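Local coordinates for benzyl alcohol dehydrogenase (PDB 1F8F), which probably catalyses the NAD-dependent oxidation of benzyl alcohol and related aromatic alcohols to aldehydes, as a zinc-containing alcohol dehydrogenase with a Rossmann-fold coenzyme domain, at residues L186-W197 and T255-T266; K37-H45 and T363-A371. One frame throughout, in Å; residues are numbered along the deposited sequence.

Interaction 1. Residues L186-W197 and T255-T266; sequences LKVTPASSFVTW and TDGGVNFALEST. Unlike the reference sequence in segment 186-197: Phe194 (reference Leu). With NAD (nicotinamide-adenine-dinucleotide), chain F.
Phe194, Val195, Thr196 and Trp197 pair in parallel with Phe261, Ala262, Leu263 and Glu264 as the two central strands of the Rossmann-fold sheet, the strand axes approaching to 4.8 Å. Trp197 N gives the shortest backbone bond between them, 2.7 Å to Leu263 O. The ring of Phe261 carries much of the side-chain contact: Val188 CA sits over the centre of one face in a CH-pi contact, 3.9 Å from the centroid, while Thr189 OG1 comes to its edge. On the other side of the sheet, Val195 CG1 meets Ala262 CB at 3.5 Å, and Ile251 of helix 247-254 packs on Val195 and Val259. Where the strands begin, Ser193 and Asn260 grip each other: Ser193 N donates to Asn260 OD1 with a nearly straight N-H...O angle of 167°, and Asn260 N donates to Ser193 OG at 2.8 Å, the hydroxyl lying between backbone N and carbonyl carbon (chi1 72°). At the coenzyme end, Trp197 O accepts from both N and OG of Ser265. Next to it, Thr266 N and OG1 hold Glu264 OE2 from opposite faces of the carboxylate, and Thr266 CG2 lies 3.5 Å from C4A of the NAD adenine.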
loop_
_atom_site.group_PDB
_atom_site.type_symbol
_atom_site.label_atom_id
_atom_site.label_comp_id
_atom_site.label_asym_id
_atom_site.label_seq_id
_atom_site.Cartn_x
_atom_site.Cartn_y
_atom_site.Cartn_z
ATOM N N LEU A 186 -0.005 -8.483 8.953
ATOM C CA LEU A 186 1.428 -8.366 8.644
ATOM C C LEU A 186 1.743 -8.223 7.167
ATOM O O LEU A 186 2.739 -7.831 6.603
ATOM C CB LEU A 186 2.150 -9.592 9.239
ATOM C CG LEU A 186 2.221 -9.585 10.778
ATOM C CD1 LEU A 186 2.763 -10.968 11.202
ATOM C CD2 LEU A 186 3.009 -8.403 11.303
ATOM N N LYS A 187 1.076 -9.115 6.433
ATOM C CA LYS A 187 1.143 -9.598 5.086
ATOM C C LYS A 187 2.469 -10.313 4.740
ATOM O O LYS A 187 3.175 -9.779 3.855
ATOM C CB LYS A 187 0.897 -8.602 3.972
ATOM C CG LYS A 187 -0.379 -7.799 3.989
ATOM C CD LYS A 187 -0.232 -6.604 3.040
ATOM C CE LYS A 187 -1.256 -5.550 3.305
ATOM N NZ LYS A 187 -2.676 -5.964 3.457
ATOM N N VAL A 188 2.793 -11.454 5.337
ATOM C CA VAL A 188 4.015 -12.150 5.036
ATOM C C VAL A 188 4.195 -12.380 3.536
ATOM O O VAL A 188 3.262 -12.824 2.856
ATOM C CB VAL A 188 3.983 -13.460 5.866
ATOM C CG1 VAL A 188 5.129 -14.404 5.614
ATOM C CG2 VAL A 188 3.930 -13.023 7.338
ATOM N N THR A 189 5.416 -12.170 3.032
ATOM C CA THR A 189 5.708 -12.315 1.601
ATOM C C THR A 189 6.522 -13.548 1.276
ATOM O O THR A 189 7.257 -14.175 2.077
ATOM C CB THR A 189 6.509 -11.059 1.131
ATOM O OG1 THR A 189 7.678 -10.878 1.955
ATOM C CG2 THR A 189 5.739 -9.763 1.202
ATOM N N PRO A 190 6.425 -14.014 0.018
ATOM C CA PRO A 190 7.114 -15.211 -0.430
ATOM C C PRO A 190 8.614 -15.129 -0.216
ATOM O O PRO A 190 9.186 -14.079 -0.390
ATOM C CB PRO A 190 6.781 -15.267 -1.937
ATOM C CG PRO A 190 5.407 -14.658 -1.989
ATOM C CD PRO A 190 5.470 -13.486 -1.008
ATOM N N ALA A 191 9.263 -16.195 0.303
ATOM C CA ALA A 191 10.668 -16.295 0.537
ATOM C C ALA A 191 11.136 -15.578 1.819
ATOM O O ALA A 191 12.346 -15.701 2.081
ATOM C CB ALA A 191 11.553 -15.841 -0.620
ATOM N N SER A 192 10.280 -15.012 2.616
ATOM C CA SER A 192 10.667 -14.341 3.851
ATOM C C SER A 192 10.808 -15.261 5.081
ATOM O O SER A 192 10.559 -16.470 5.046
ATOM C CB SER A 192 9.623 -13.261 4.235
ATOM O OG SER A 192 8.307 -13.846 4.516
ATOM N N SER A 193 11.216 -14.607 6.190
ATOM C CA SER A 193 11.356 -15.271 7.489
ATOM C C SER A 193 10.287 -14.762 8.453
ATOM O O SER A 193 10.039 -13.541 8.537
ATOM C CB SER A 193 12.767 -14.974 8.022
ATOM O OG SER A 193 12.942 -13.642 8.461
ATOM N N PHE A 194 9.637 -15.697 9.150
ATOM C CA PHE A 194 8.575 -15.460 10.125
ATOM C C PHE A 194 8.802 -16.208 11.439
ATOM O O PHE A 194 9.241 -17.379 11.458
ATOM C CB PHE A 194 7.249 -16.008 9.544
ATOM C CG PHE A 194 6.079 -15.949 10.500
ATOM C CD1 PHE A 194 5.474 -14.725 10.821
ATOM C CD2 PHE A 194 5.605 -17.132 11.098
ATOM C CE1 PHE A 194 4.415 -14.720 11.701
ATOM C CE2 PHE A 194 4.542 -17.054 11.976
ATOM C CZ PHE A 194 3.937 -15.861 12.288
ATOM N N VAL A 195 8.377 -15.667 12.575
ATOM C CA VAL A 195 8.487 -16.388 13.859
ATOM C C VAL A 195 7.182 -16.185 14.638
ATOM O O VAL A 195 6.710 -15.053 14.676
ATOM C CB VAL A 195 9.624 -15.907 14.805
ATOM C CG1 VAL A 195 9.561 -14.396 15.088
ATOM C CG2 VAL A 195 9.632 -16.628 16.171
ATOM N N THR A 196 6.697 -17.247 15.302
ATOM C CA THR A 196 5.566 -17.054 16.194
ATOM C C THR A 196 5.979 -17.159 17.668
ATOM O O THR A 196 6.324 -18.343 18.027
ATOM C CB THR A 196 4.370 -17.984 16.010
ATOM O OG1 THR A 196 3.471 -17.666 17.128
ATOM C CG2 THR A 196 4.625 -19.466 16.010
ATOM N N TRP A 197 5.858 -16.133 18.474
ATOM C CA TRP A 197 6.188 -16.321 19.899
ATOM C C TRP A 197 4.992 -16.940 20.591
ATOM O O TRP A 197 3.922 -16.349 20.830
ATOM C CB TRP A 197 6.563 -14.906 20.417
ATOM C CG TRP A 197 7.843 -14.321 19.889
ATOM C CD1 TRP A 197 7.987 -13.555 18.750
ATOM C CD2 TRP A 197 9.155 -14.446 20.467
ATOM N NE1 TRP A 197 9.322 -13.231 18.599
ATOM C CE2 TRP A 197 10.057 -13.773 19.623
ATOM C CE3 TRP A 197 9.664 -15.059 21.618
ATOM C CZ2 TRP A 197 11.424 -13.640 19.901
ATOM C CZ3 TRP A 197 11.008 -15.000 21.879
ATOM C CH2 TRP A 197 11.876 -14.244 21.044
ATOM N N THR A 255 18.337 -16.420 10.857
ATOM C CA THR A 255 17.873 -15.562 9.789
ATOM C C THR A 255 18.921 -14.575 9.276
ATOM O O THR A 255 18.668 -13.642 8.508
ATOM C CB THR A 255 16.667 -14.688 10.207
ATOM O OG1 THR A 255 16.998 -13.865 11.349
ATOM C CG2 THR A 255 15.517 -15.564 10.684
ATOM N N ASP A 256 20.139 -14.788 9.694
ATOM C CA ASP A 256 21.307 -13.989 9.328
ATOM C C ASP A 256 21.058 -12.513 9.615
ATOM O O ASP A 256 21.167 -11.763 8.648
ATOM C CB ASP A 256 21.736 -14.245 7.884
ATOM C CG ASP A 256 23.022 -13.532 7.541
ATOM O OD1 ASP A 256 23.828 -13.298 8.491
ATOM O OD2 ASP A 256 23.247 -13.194 6.347
ATOM N N GLY A 257 20.733 -12.112 10.838
ATOM C CA GLY A 257 20.480 -10.705 11.174
ATOM C C GLY A 257 19.152 -10.350 11.855
ATOM O O GLY A 257 19.036 -9.265 12.488
ATOM N N GLY A 258 18.118 -11.197 11.792
ATOM C CA GLY A 258 16.856 -10.814 12.486
ATOM C C GLY A 258 15.679 -11.240 11.641
ATOM O O GLY A 258 15.861 -11.223 10.435
ATOM N N VAL A 259 14.494 -11.559 12.082
ATOM C CA VAL A 259 13.376 -12.036 11.276
ATOM C C VAL A 259 12.591 -10.924 10.590
ATOM O O VAL A 259 12.598 -9.751 11.057
ATOM C CB VAL A 259 12.578 -12.880 12.328
ATOM C CG1 VAL A 259 11.729 -12.022 13.256
ATOM C CG2 VAL A 259 11.624 -13.883 11.645
ATOM N N ASN A 260 11.997 -11.136 9.407
ATOM C CA ASN A 260 11.258 -10.126 8.675
ATOM C C ASN A 260 9.889 -9.826 9.279
ATOM O O ASN A 260 9.410 -8.692 9.315
ATOM C CB ASN A 260 11.030 -10.541 7.235
ATOM C CG ASN A 260 12.271 -10.757 6.402
ATOM O OD1 ASN A 260 12.244 -11.792 5.720
ATOM N ND2 ASN A 260 13.294 -9.870 6.390
ATOM N N PHE A 261 9.230 -10.902 9.772
ATOM C CA PHE A 261 7.905 -10.804 10.332
ATOM C C PHE A 261 7.701 -11.545 11.653
ATOM O O PHE A 261 8.221 -12.642 11.769
ATOM C CB PHE A 261 6.857 -11.316 9.330
ATOM C CG PHE A 261 6.791 -10.608 8.015
ATOM C CD1 PHE A 261 6.006 -9.493 7.820
ATOM C CD2 PHE A 261 7.543 -11.054 6.934
ATOM C CE1 PHE A 261 5.975 -8.801 6.585
ATOM C CE2 PHE A 261 7.536 -10.429 5.719
ATOM C CZ PHE A 261 6.728 -9.311 5.536
ATOM N N ALA A 262 6.956 -10.960 12.626
ATOM C CA ALA A 262 6.712 -11.706 13.846
ATOM C C ALA A 262 5.359 -11.539 14.495
ATOM O O ALA A 262 4.658 -10.543 14.320
ATOM C CB ALA A 262 7.830 -11.357 14.820
ATOM N N LEU A 263 5.010 -12.517 15.332
ATOM C CA LEU A 263 3.783 -12.538 16.096
ATOM C C LEU A 263 4.042 -12.761 17.586
ATOM O O LEU A 263 4.573 -13.811 17.980
ATOM C CB LEU A 263 2.739 -13.548 15.639
ATOM C CG LEU A 263 1.366 -13.653 16.238
ATOM C CD1 LEU A 263 0.337 -12.718 15.619
ATOM C CD2 LEU A 263 0.747 -15.055 16.186
ATOM N N GLU A 264 3.458 -11.868 18.399
ATOM C CA GLU A 264 3.534 -12.005 19.862
ATOM C C GLU A 264 2.177 -12.555 20.327
ATOM O O GLU A 264 1.209 -11.815 20.192
ATOM C CB GLU A 264 3.775 -10.685 20.614
ATOM C CG GLU A 264 4.543 -10.862 21.941
ATOM C CD GLU A 264 3.828 -11.858 22.857
ATOM O OE1 GLU A 264 2.761 -11.484 23.399
ATOM O OE2 GLU A 264 4.266 -13.018 22.965
ATOM N N SER A 265 2.087 -13.800 20.778
ATOM C CA SER A 265 0.863 -14.356 21.295
ATOM C C SER A 265 0.938 -14.819 22.765
ATOM O O SER A 265 -0.034 -15.433 23.150
ATOM C CB SER A 265 0.297 -15.567 20.511
ATOM O OG SER A 265 0.971 -16.811 20.632
ATOM N N THR A 266 1.970 -14.587 23.572
ATOM C CA THR A 266 1.934 -15.006 24.957
ATOM C C THR A 266 1.238 -13.999 25.892
ATOM O O THR A 266 0.708 -14.335 26.971
ATOM C CB THR A 266 3.328 -15.275 25.485
ATOM O OG1 THR A 266 4.142 -14.080 25.408
ATOM C CG2 THR A 266 4.095 -16.316 24.679
HETATM P PA NAD F . -2.901 -20.870 24.440
HETATM O O1A NAD F . -3.449 -22.010 23.639
HETATM O O2A NAD F . -2.885 -21.005 25.903
HETATM O O5B NAD F . -1.503 -20.403 23.852
HETATM C C5B NAD F . -0.485 -19.511 24.368
HETATM C C4B NAD F . 0.862 -20.214 24.452
HETATM O O4B NAD F . 1.826 -19.318 25.100
HETATM C C3B NAD F . 0.916 -21.534 25.241
HETATM O O3B NAD F . 1.239 -22.640 24.409
HETATM C C2B NAD F . 2.014 -21.358 26.287
HETATM O O2B NAD F . 2.888 -22.482 26.451
HETATM C C1B NAD F . 2.786 -20.153 25.722
HETATM N N9A NAD F . 3.515 -19.374 26.716
HETATM C C8A NAD F . 3.052 -18.799 27.872
HETATM N N7A NAD F . 4.001 -18.151 28.547
HETATM C C5A NAD F . 5.140 -18.338 27.782
HETATM C C6A NAD F . 6.472 -17.917 27.943
HETATM N N6A NAD F . 6.929 -17.178 28.950
HETATM N N1A NAD F . 7.359 -18.267 26.977
HETATM C C2A NAD F . 6.923 -19.025 25.923
HETATM N N3A NAD F . 5.720 -19.457 25.685
HETATM C C4A NAD F . 4.866 -19.091 26.658
HETATM O O3 NAD F . -3.807 -19.577 24.032
HETATM P PN NAD F . -4.367 -19.240 22.577
HETATM O O1N NAD F . -3.360 -19.546 21.544
HETATM O O2N NAD F . -5.647 -19.935 22.381
HETATM O O5D NAD F . -4.588 -17.640 22.765
HETATM C C5D NAD F . -3.451 -16.766 22.668
HETATM C C4D NAD F . -3.634 -15.421 23.272
HETATM O O4D NAD F . -4.265 -14.471 22.354
HETATM C C3D NAD F . -4.302 -15.211 24.637
HETATM O O3D NAD F . -3.735 -14.034 25.246
HETATM C C2D NAD F . -5.720 -14.840 24.182
HETATM O O2D NAD F . -6.536 -14.284 25.201
HETATM C C1D NAD F . -5.288 -13.816 23.121
HETATM N N1N NAD F . -6.365 -13.588 22.162
HETATM C C2N NAD F . -6.333 -12.397 21.510
HETATM C C3N NAD F . -7.297 -12.152 20.551
HETATM C C7N NAD F . -7.349 -10.823 19.719
HETATM O O7N NAD F . -8.256 -10.659 18.904
HETATM N N7N NAD F . -6.332 -9.927 19.984
HETATM C C4N NAD F . -8.278 -13.136 20.230
HETATM C C5N NAD F . -7.823 -14.435 20.545
HETATM C C6N NAD F . -6.891 -14.748 21.512
#

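Interaction 2. Residues K37-H45 and T363-A371; sequences KVVATGMCH and TLKPIIKIA. With ZN (zinc ion), chain B; NAD (nicotinamide-adenine-dinucleotide), chain F.
Backbone hydrogen bonds join Thr41 and Ile368 as an antiparallel hydrogen-bonded pair, each N donating to the other's O, with Ala40-Lys369 and Gly42-Ile367 as the non-hydrogen-bonded pairs beside it. Met43 N extends the pairing to Pro366 O at 3.0 Å. At the other end Val39 O takes both Ile370 N and Ala371 N from the same face of its carbonyl plane, and a water donates to this oxygen and to Ala371 O, binding the C-terminal residue twice over. Val39 and Ala40 both face Ser68, a classic beta bulge in strand 33-42.

Among the apolar contacts, Ile370 CD1 reaches Val38 CG1 at 3.9 Å, and Ala40 CB meets Ile367 CG2 at 3.6 Å. The Ile370 methyl also comes against the hydroxyl of Thr41, CD1 to OG1 3.6 Å, which is bonded to Ser144 O. Met43 runs out with CG anti to the backbone N (chi1 -173°) and then bends at its sulfur, bringing CE to 3.8 Å from Ile368 CD1; helix 351-360 packs against both side chains.

The polar side-chain link is Lys365, whose chain folds at chi2 and chi3 to carry NZ to 2.9 Å from Met43 O, well above that carbonyl's plane. Its ammonium also forms a salt bridge with Glu66.

Cys44 SG binds the zinc ion at 2.4 Å, alongside His65 and Cys173. At the edge of the His45 ring, ND1 makes a weak 3.4 Å hydrogen bond with NAD O2D. The C-terminal strand pairs edge to edge with the strand that leads into the zinc site, in the GroES-like catalytic domain of medium-chain alcohol dehydrogenases.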
loop_
_atom_site.group_PDB
_atom_site.type_symbol
_atom_site.label_atom_id
_atom_site.label_comp_id
_atom_site.label_asym_id
_atom_site.label_seq_id
_atom_site.Cartn_x
_atom_site.Cartn_y
_atom_site.Cartn_z
ATOM N N LYS A 37 -29.357 -23.144 15.943
ATOM C CA LYS A 37 -29.328 -24.386 16.782
ATOM C C LYS A 37 -27.834 -24.776 16.878
ATOM O O LYS A 37 -27.286 -25.112 15.828
ATOM C CB LYS A 37 -30.183 -25.512 16.224
ATOM C CG LYS A 37 -29.761 -26.911 16.620
ATOM C CD LYS A 37 -30.645 -28.081 16.380
ATOM C CE LYS A 37 -30.260 -29.013 15.256
ATOM N NZ LYS A 37 -30.489 -30.463 15.660
ATOM N N VAL A 38 -27.209 -24.665 18.049
ATOM C CA VAL A 38 -25.780 -24.955 18.149
ATOM C C VAL A 38 -25.361 -26.435 18.091
ATOM O O VAL A 38 -25.796 -27.255 18.913
ATOM C CB VAL A 38 -25.284 -24.300 19.444
ATOM C CG1 VAL A 38 -23.795 -24.527 19.722
ATOM C CG2 VAL A 38 -25.604 -22.799 19.482
ATOM N N VAL A 39 -24.438 -26.800 17.203
ATOM C CA VAL A 39 -23.896 -28.156 17.117
ATOM C C VAL A 39 -22.686 -28.293 18.038
ATOM O O VAL A 39 -22.628 -29.206 18.883
ATOM C CB VAL A 39 -23.576 -28.550 15.673
ATOM C CG1 VAL A 39 -22.875 -29.898 15.515
ATOM C CG2 VAL A 39 -24.855 -28.604 14.814
ATOM N N ALA A 40 -21.752 -27.295 17.996
ATOM C CA ALA A 40 -20.585 -27.291 18.865
ATOM C C ALA A 40 -19.903 -25.918 18.942
ATOM O O ALA A 40 -20.022 -25.091 18.052
ATOM C CB ALA A 40 -19.591 -28.391 18.429
ATOM N N THR A 41 -19.201 -25.665 20.055
ATOM C CA THR A 41 -18.623 -24.366 20.315
ATOM C C THR A 41 -17.187 -24.485 20.817
ATOM O O THR A 41 -16.989 -25.143 21.835
ATOM C CB THR A 41 -19.371 -23.611 21.423
ATOM O OG1 THR A 41 -20.738 -23.440 21.042
ATOM C CG2 THR A 41 -18.847 -22.194 21.690
ATOM N N GLY A 42 -16.257 -23.814 20.140
ATOM C CA GLY A 42 -14.873 -23.861 20.607
ATOM C C GLY A 42 -14.623 -23.179 21.931
ATOM O O GLY A 42 -15.388 -22.298 22.331
ATOM N N MET A 43 -13.545 -23.518 22.635
ATOM C CA MET A 43 -13.156 -22.925 23.896
ATOM C C MET A 43 -11.817 -22.186 23.708
ATOM O O MET A 43 -10.863 -22.683 23.148
ATOM C CB MET A 43 -12.921 -23.897 25.058
ATOM C CG MET A 43 -12.688 -23.149 26.377
ATOM S SD MET A 43 -12.235 -24.355 27.697
ATOM C CE MET A 43 -13.835 -25.122 27.941
ATOM N N CYS A 44 -11.773 -20.985 24.232
ATOM C CA CYS A 44 -10.652 -20.057 24.082
ATOM C C CYS A 44 -10.291 -19.470 25.426
ATOM O O CYS A 44 -11.052 -19.212 26.353
ATOM C CB CYS A 44 -11.044 -19.023 23.020
ATOM S SG CYS A 44 -10.194 -17.442 22.992
ATOM N N HIS A 45 -9.024 -19.147 25.552
ATOM C CA HIS A 45 -8.362 -18.556 26.684
ATOM C C HIS A 45 -9.155 -17.417 27.284
ATOM O O HIS A 45 -9.381 -17.273 28.482
ATOM C CB HIS A 45 -6.947 -18.154 26.196
ATOM C CG HIS A 45 -6.107 -17.797 27.392
ATOM N ND1 HIS A 45 -5.517 -16.564 27.559
ATOM C CD2 HIS A 45 -5.823 -18.534 28.500
ATOM C CE1 HIS A 45 -4.879 -16.545 28.720
ATOM N NE2 HIS A 45 -5.054 -17.724 29.300
ATOM N N THR A 363 -4.128 -29.720 25.667
ATOM C CA THR A 363 -5.129 -29.502 24.623
ATOM C C THR A 363 -4.961 -28.100 24.048
ATOM O O THR A 363 -5.188 -27.119 24.786
ATOM C CB THR A 363 -6.557 -29.663 25.172
ATOM O OG1 THR A 363 -6.760 -31.048 25.522
ATOM C CG2 THR A 363 -7.633 -29.267 24.187
ATOM N N LEU A 364 -4.724 -28.080 22.742
ATOM C CA LEU A 364 -4.521 -26.852 21.990
ATOM C C LEU A 364 -5.839 -26.092 21.794
ATOM O O LEU A 364 -5.925 -24.925 22.134
ATOM C CB LEU A 364 -3.903 -27.049 20.613
ATOM C CG LEU A 364 -2.402 -27.243 20.426
ATOM C CD1 LEU A 364 -1.669 -25.920 20.621
ATOM C CD2 LEU A 364 -1.840 -28.292 21.380
ATOM N N LYS A 365 -6.816 -26.763 21.226
ATOM C CA LYS A 365 -8.141 -26.198 20.985
ATOM C C LYS A 365 -9.289 -27.147 21.322
ATOM O O LYS A 365 -9.762 -27.883 20.460
ATOM C CB LYS A 365 -8.244 -25.723 19.499
ATOM C CG LYS A 365 -9.618 -25.305 19.033
ATOM C CD LYS A 365 -10.170 -24.134 19.870
ATOM C CE LYS A 365 -9.344 -22.864 19.719
ATOM N NZ LYS A 365 -9.854 -21.744 20.598
ATOM N N PRO A 366 -9.888 -27.012 22.479
ATOM C CA PRO A 366 -11.097 -27.796 22.840
ATOM C C PRO A 366 -12.324 -27.352 22.082
ATOM O O PRO A 366 -12.464 -26.180 21.684
ATOM C CB PRO A 366 -11.249 -27.573 24.327
ATOM C CG PRO A 366 -10.122 -26.684 24.810
ATOM C CD PRO A 366 -9.501 -26.067 23.567
ATOM N N ILE A 367 -13.284 -28.221 21.812
ATOM C CA ILE A 367 -14.569 -28.034 21.164
ATOM C C ILE A 367 -15.664 -28.773 21.938
ATOM O O ILE A 367 -15.543 -29.963 22.256
ATOM C CB ILE A 367 -14.672 -28.421 19.696
ATOM C CG1 ILE A 367 -13.609 -27.722 18.828
ATOM C CG2 ILE A 367 -16.068 -28.002 19.189
ATOM C CD1 ILE A 367 -13.734 -27.885 17.324
ATOM N N ILE A 368 -16.517 -28.000 22.614
ATOM C CA ILE A 368 -17.608 -28.541 23.419
ATOM C C ILE A 368 -18.713 -28.986 22.476
ATOM O O ILE A 368 -19.373 -28.157 21.814
ATOM C CB ILE A 368 -18.095 -27.505 24.481
ATOM C CG1 ILE A 368 -16.968 -26.980 25.325
ATOM C CG2 ILE A 368 -19.093 -28.178 25.453
ATOM C CD1 ILE A 368 -16.255 -25.686 25.125
ATOM N N LYS A 369 -18.934 -30.286 22.343
ATOM C CA LYS A 369 -20.051 -30.840 21.564
ATOM C C LYS A 369 -21.349 -30.672 22.370
ATOM O O LYS A 369 -21.354 -31.077 23.521
ATOM C CB LYS A 369 -19.955 -32.300 21.201
ATOM C CG LYS A 369 -19.047 -32.656 20.045
ATOM C CD LYS A 369 -19.195 -34.180 19.791
ATOM C CE LYS A 369 -17.975 -34.664 19.018
ATOM N NZ LYS A 369 -18.305 -35.792 18.096
ATOM N N ILE A 370 -22.323 -30.019 21.784
ATOM C CA ILE A 370 -23.565 -29.619 22.405
ATOM C C ILE A 370 -24.818 -30.309 21.877
ATOM O O ILE A 370 -25.504 -30.927 22.683
ATOM C CB ILE A 370 -23.657 -28.088 22.287
ATOM C CG1 ILE A 370 -22.576 -27.475 23.186
ATOM C CG2 ILE A 370 -25.045 -27.591 22.681
ATOM C CD1 ILE A 370 -22.348 -25.986 23.053
ATOM N N ALA A 371 -25.072 -30.300 20.572
ATOM C CA ALA A 371 -26.138 -31.057 19.950
ATOM C C ALA A 371 -25.768 -32.554 19.975
ATOM O O ALA A 371 -24.554 -32.865 20.157
ATOM C CB ALA A 371 -26.329 -30.708 18.478
ATOM O OXT ALA A 371 -26.664 -33.391 19.731
HETATM ZN ZN ZN B . -11.243 -15.824 21.537
HETATM P PA NAD F . -2.901 -20.870 24.440
HETATM O O1A NAD F . -3.449 -22.010 23.639
HETATM O O2A NAD F . -2.885 -21.005 25.903
HETATM O O5B NAD F . -1.503 -20.403 23.852
HETATM C C5B NAD F . -0.485 -19.511 24.368
HETATM C C4B NAD F . 0.862 -20.214 24.452
HETATM O O4B NAD F . 1.826 -19.318 25.100
HETATM C C3B NAD F . 0.916 -21.534 25.241
HETATM O O3B NAD F . 1.239 -22.640 24.409
HETATM C C2B NAD F . 2.014 -21.358 26.287
HETATM O O2B NAD F . 2.888 -22.482 26.451
HETATM C C1B NAD F . 2.786 -20.153 25.722
HETATM N N9A NAD F . 3.515 -19.374 26.716
HETATM C C8A NAD F . 3.052 -18.799 27.872
HETATM N N7A NAD F . 4.001 -18.151 28.547
HETATM C C5A NAD F . 5.140 -18.338 27.782
HETATM C C6A NAD F . 6.472 -17.917 27.943
HETATM N N6A NAD F . 6.929 -17.178 28.950
HETATM N N1A NAD F . 7.359 -18.267 26.977
HETATM C C2A NAD F . 6.923 -19.025 25.923
HETATM N N3A NAD F . 5.720 -19.457 25.685
HETATM C C4A NAD F . 4.866 -19.091 26.658
HETATM O O3 NAD F . -3.807 -19.577 24.032
HETATM P PN NAD F . -4.367 -19.240 22.577
HETATM O O1N NAD F . -3.360 -19.546 21.544
HETATM O O2N NAD F . -5.647 -19.935 22.381
HETATM O O5D NAD F . -4.588 -17.640 22.765
HETATM C C5D NAD F . -3.451 -16.766 22.668
HETATM C C4D NAD F . -3.634 -15.421 23.272
HETATM O O4D NAD F . -4.265 -14.471 22.354
HETATM C C3D NAD F . -4.302 -15.211 24.637
HETATM O O3D NAD F . -3.735 -14.034 25.246
HETATM C C2D NAD F . -5.720 -14.840 24.182
HETATM O O2D NAD F . -6.536 -14.284 25.201
HETATM C C1D NAD F . -5.288 -13.816 23.121
HETATM N N1N NAD F . -6.365 -13.588 22.162
HETATM C C2N NAD F . -6.333 -12.397 21.510
HETATM C C3N NAD F . -7.297 -12.152 20.551
HETATM C C7N NAD F . -7.349 -10.823 19.719
HETATM O O7N NAD F . -8.256 -10.659 18.904
HETATM N N7N NAD F . -6.332 -9.927 19.984
HETATM C C4N NAD F . -8.278 -13.136 20.230
HETATM C C5N NAD F . -7.823 -14.435 20.545
HETATM C C6N NAD F . -6.891 -14.748 21.512
HETATM O O HOH W 1 -22.349 -32.109 18.676
#

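Overall arrangement
From the N terminus, the chain first passes through residues 37-45, whose partner is the C-terminal segment 363-371, so interaction 2 closes a loop of 317 residues. Within it, helix 174-186 leads to strand 193-197, and interaction 1 closes a smaller loop of 57 residues when strand 259-264 returns beside it. The two loops are nested and do not cross. The inner one joins the halves of the coenzyme-binding sheet at its centre; the outer one returns the chain end to the catalytic domain. Their centres are 30 Å apart, on opposite sides of the chain's centre, yet both reach NAD, which lies between the two domains.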